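Local coordinates for uncharacterized protein (Chaetomium thermophilum, PDB 3LPZ) that probably acts in tail-anchored protein biogenesis as Get4, the Get5-binding alpha-solenoid component of the Get pathway, at residues P243-S254 with L266-L277. Sequence-based numbering, arbitrary orientation. Where two conformers were deposited one is given.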
# COMPACT_ATOMS: atom_id res chain seq x y z
N PRO A 243 16.69 15.68 14.94
CA PRO A 243 17.45 14.47 15.33
C PRO A 243 16.85 13.11 14.88
O PRO A 243 17.60 12.19 14.55
CB PRO A 243 17.50 14.53 16.86
CG PRO A 243 16.74 15.74 17.29
CD PRO A 243 16.51 16.61 16.07
N LEU A 244 15.53 12.95 14.92
CA LEU A 244 14.94 11.66 14.55
C LEU A 244 14.99 11.41 13.06
O LEU A 244 14.92 10.27 12.60
CB LEU A 244 13.48 11.56 15.01
CG LEU A 244 13.27 11.20 16.48
CD1 LEU A 244 11.75 11.06 16.74
CD2 LEU A 244 14.05 9.95 16.89
N LEU A 245 15.06 12.47 12.27
CA LEU A 245 15.27 12.28 10.84
C LEU A 245 16.71 11.76 10.61
O LEU A 245 16.98 10.93 9.72
CB LEU A 245 15.02 13.59 10.11
CG LEU A 245 14.03 13.52 8.96
CD1 LEU A 245 13.81 14.90 8.28
CD2 LEU A 245 14.48 12.48 7.94
N ASN A 246 17.63 12.26 11.42
CA ASN A 246 19.01 11.77 11.39
C ASN A 246 19.10 10.32 11.81
O ASN A 246 19.83 9.55 11.20
CB ASN A 246 19.91 12.65 12.27
CG ASN A 246 19.89 14.08 11.80
OD1 ASN A 246 19.68 14.34 10.61
ND2 ASN A 246 20.10 15.03 12.71
N PHE A 247 18.33 9.94 12.82
CA PHE A 247 18.19 8.54 13.19
C PHE A 247 17.75 7.68 12.00
O PHE A 247 18.34 6.62 11.73
CB PHE A 247 17.16 8.41 14.32
CG PHE A 247 16.82 6.99 14.65
CD1 PHE A 247 17.66 6.23 15.46
CD2 PHE A 247 15.65 6.41 14.15
CE1 PHE A 247 17.34 4.89 15.79
CE2 PHE A 247 15.33 5.08 14.45
CZ PHE A 247 16.18 4.32 15.27
N ILE A 248 16.70 8.11 11.32
CA ILE A 248 16.23 7.43 10.11
C ILE A 248 17.31 7.35 9.02
O ILE A 248 17.52 6.26 8.46
CB ILE A 248 14.96 8.10 9.53
CG1 ILE A 248 13.78 7.98 10.50
CG2 ILE A 248 14.63 7.50 8.13
CD1 ILE A 248 12.62 8.96 10.14
N SER A 249 17.98 8.46 8.71
CA SER A 249 19.06 8.45 7.70
C SER A 249 20.15 7.44 8.05
O SER A 249 20.58 6.72 7.19
CB SER A 249 19.74 9.82 7.55
OG SER A 249 18.80 10.82 7.24
N MET A 250 20.60 7.44 9.30
CA MET A 250 21.65 6.51 9.73
C MET A 250 21.17 5.05 9.83
O MET A 250 21.92 4.11 9.60
CB MET A 250 22.27 6.93 11.07
CG MET A 250 22.79 8.33 11.10
SD MET A 250 24.17 8.56 9.98
CE MET A 250 25.42 7.56 10.76
N LEU A 251 19.91 4.86 10.20
CA LEU A 251 19.32 3.54 10.19
C LEU A 251 19.36 2.98 8.76
O LEU A 251 19.78 1.84 8.55
CB LEU A 251 17.88 3.57 10.72
CG LEU A 251 17.08 2.26 10.67
CD1 LEU A 251 17.78 1.19 11.49
CD2 LEU A 251 15.62 2.45 11.15
N LEU A 252 18.94 3.79 7.78
CA LEU A 252 19.07 3.37 6.38
C LEU A 252 20.50 3.03 5.96
O LEU A 252 20.73 2.04 5.22
CB LEU A 252 18.48 4.41 5.43
CG LEU A 252 16.95 4.47 5.35
CD1 LEU A 252 16.52 5.67 4.48
CD2 LEU A 252 16.34 3.16 4.80
N LEU A 253 21.47 3.85 6.38
CA LEU A 253 22.87 3.49 6.13
C LEU A 253 23.22 2.16 6.77
O LEU A 253 23.77 1.31 6.11
CB LEU A 253 23.84 4.54 6.65
CG LEU A 253 24.36 5.62 5.71
CD1 LEU A 253 25.56 6.32 6.40
CD2 LEU A 253 24.77 5.02 4.34
N SER A 254 22.88 1.99 8.04
CA SER A 254 23.26 0.80 8.81
C SER A 254 22.70 -0.49 8.23
O SER A 254 23.31 -1.53 8.32
CB SER A 254 22.83 0.93 10.27
OG SER A 254 23.46 2.03 10.88
N LEU A 266 22.89 3.34 17.61
CA LEU A 266 21.87 4.30 17.16
C LEU A 266 20.74 4.45 18.17
O LEU A 266 20.33 5.55 18.51
CB LEU A 266 21.30 3.83 15.82
CG LEU A 266 21.24 4.75 14.61
CD1 LEU A 266 22.37 5.76 14.53
CD2 LEU A 266 21.18 3.88 13.35
N LYS A 267 20.21 3.31 18.61
CA LYS A 267 19.18 3.25 19.64
C LYS A 267 19.62 3.91 20.94
O LYS A 267 18.85 4.61 21.59
CB LYS A 267 18.80 1.80 19.90
CG LYS A 267 17.90 1.21 18.81
CD LYS A 267 16.50 1.03 19.35
CE LYS A 267 16.48 -0.16 20.31
NZ LYS A 267 15.26 -0.21 21.15
N SER A 268 20.88 3.71 21.29
CA SER A 268 21.45 4.35 22.46
C SER A 268 21.59 5.86 22.25
O SER A 268 21.14 6.65 23.08
CB SER A 268 22.81 3.72 22.77
OG SER A 268 23.57 4.57 23.59
N LYS A 269 22.20 6.26 21.14
CA LYS A 269 22.41 7.68 20.86
C LYS A 269 21.10 8.47 20.88
O LYS A 269 21.07 9.61 21.33
CB LYS A 269 23.11 7.87 19.51
CG LYS A 269 23.26 9.32 19.09
CD LYS A 269 24.14 9.46 17.85
CE LYS A 269 24.37 10.95 17.61
NZ LYS A 269 25.54 11.26 16.76
N TYR A 270 20.03 7.84 20.40
CA TYR A 270 18.75 8.53 20.19
C TYR A 270 17.69 8.11 21.19
O TYR A 270 16.50 8.39 20.98
CB TYR A 270 18.25 8.30 18.74
CG TYR A 270 19.08 9.06 17.73
CD1 TYR A 270 18.87 10.43 17.51
CD2 TYR A 270 20.10 8.42 17.01
CE1 TYR A 270 19.64 11.15 16.62
CE2 TYR A 270 20.89 9.14 16.09
CZ TYR A 270 20.64 10.51 15.91
OH TYR A 270 21.38 11.26 15.02
N GLU A 271 18.12 7.44 22.28
CA GLU A 271 17.19 6.95 23.31
C GLU A 271 16.22 8.02 23.79
O GLU A 271 15.02 7.78 23.79
CB GLU A 271 17.92 6.29 24.50
CG GLU A 271 16.97 5.65 25.50
CD GLU A 271 17.66 5.03 26.71
OE1 GLU A 271 18.89 5.19 26.87
OE2 GLU A 271 16.95 4.38 27.52
N ALA A 272 16.72 9.21 24.16
CA ALA A 272 15.80 10.24 24.68
C ALA A 272 14.76 10.65 23.64
O ALA A 272 13.56 10.78 23.96
CB ALA A 272 16.56 11.48 25.20
N ASN A 273 15.21 10.85 22.40
CA ASN A 273 14.33 11.30 21.31
C ASN A 273 13.29 10.25 21.00
O ASN A 273 12.12 10.57 20.78
CB ASN A 273 15.13 11.59 20.03
CG ASN A 273 16.35 12.46 20.29
OD1 ASN A 273 16.31 13.68 20.11
ND2 ASN A 273 17.43 11.85 20.74
N LEU A 274 13.73 8.99 20.97
CA LEU A 274 12.83 7.87 20.68
C LEU A 274 11.79 7.70 21.78
O LEU A 274 10.64 7.39 21.49
CB LEU A 274 13.62 6.58 20.47
CG LEU A 274 14.48 6.49 19.19
CD1 LEU A 274 15.50 5.34 19.29
CD2 LEU A 274 13.60 6.36 17.95
N ASN A 275 12.20 7.92 23.03
CA ASN A 275 11.33 7.75 24.20
C ASN A 275 10.13 8.69 24.15
O ASN A 275 9.05 8.35 24.63
CB ASN A 275 12.11 7.94 25.53
CG ASN A 275 12.84 6.67 25.98
OD1 ASN A 275 12.70 5.60 25.38
ND2 ASN A 275 13.62 6.80 27.05
N GLU A 276 10.32 9.87 23.57
CA GLU A 276 9.24 10.85 23.39
C GLU A 276 8.13 10.39 22.44
O GLU A 276 7.07 11.02 22.39
CB GLU A 276 9.81 12.18 22.89
CG GLU A 276 10.75 12.87 23.88
CD GLU A 276 11.23 14.24 23.39
OE1 GLU A 276 10.83 14.69 22.30
OE2 GLU A 276 12.01 14.89 24.13
N LEU A 277 8.37 9.31 21.68
CA LEU A 277 7.41 8.85 20.68
C LEU A 277 6.29 8.01 21.31
O LEU A 277 5.32 7.63 20.65
CB LEU A 277 8.15 8.01 19.62
CG LEU A 277 8.65 8.62 18.31
CD1 LEU A 277 8.93 10.09 18.42
CD2 LEU A 277 9.84 7.84 17.76
O HOH W 1 21.34 14.11 15.46
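One water ties Tyr270 to Asn246: it lies 2.9 Å from Tyr270 OH and accepts from Asn246 ND2 at 3.2 Å. The other end of that amide is taken too, since Asn246 OD1 receives a bond from Phe239 N, which helps fix how the amide is turned. Behind the hydroxyl, the Tyr270 ring lies against the helix, with Phe247 CB over its centre, 3.9 Å from the centroid, and Lys269 CG over the rim of the opposite face. The Phe247 ring turns one edge toward that same tyrosine face, an offset edge-to-face pair with planes at 71°; its chi1 of 173°, which sets CG opposite the backbone N, swings the ring there. A leucine in place of Tyr270 would probably leave the water without its phenol partner and Phe247 without an aromatic face to pack on. Leu274 CD2 covers one face of the Phe247 ring, 4.2 Å from its centroid. Farther along, Leu266 is a knob among Phe247, Met250, Leu251 and Ser254, its CD1 3.7 Å from Met250 CB. At the other end Leu244 and Leu277 meet tip to tip, tightly, at 3.4 Å between their CD1 atoms. Helix 243-256 thus meets helices 260-269 and 271-275 of the alpha-solenoid, and the axes of 243-254 and 271-275 cross at -109°; Leu285 of helix 282-293 also touches Phe247, while Leu245 and Ile248 pack back onto helix 186-199.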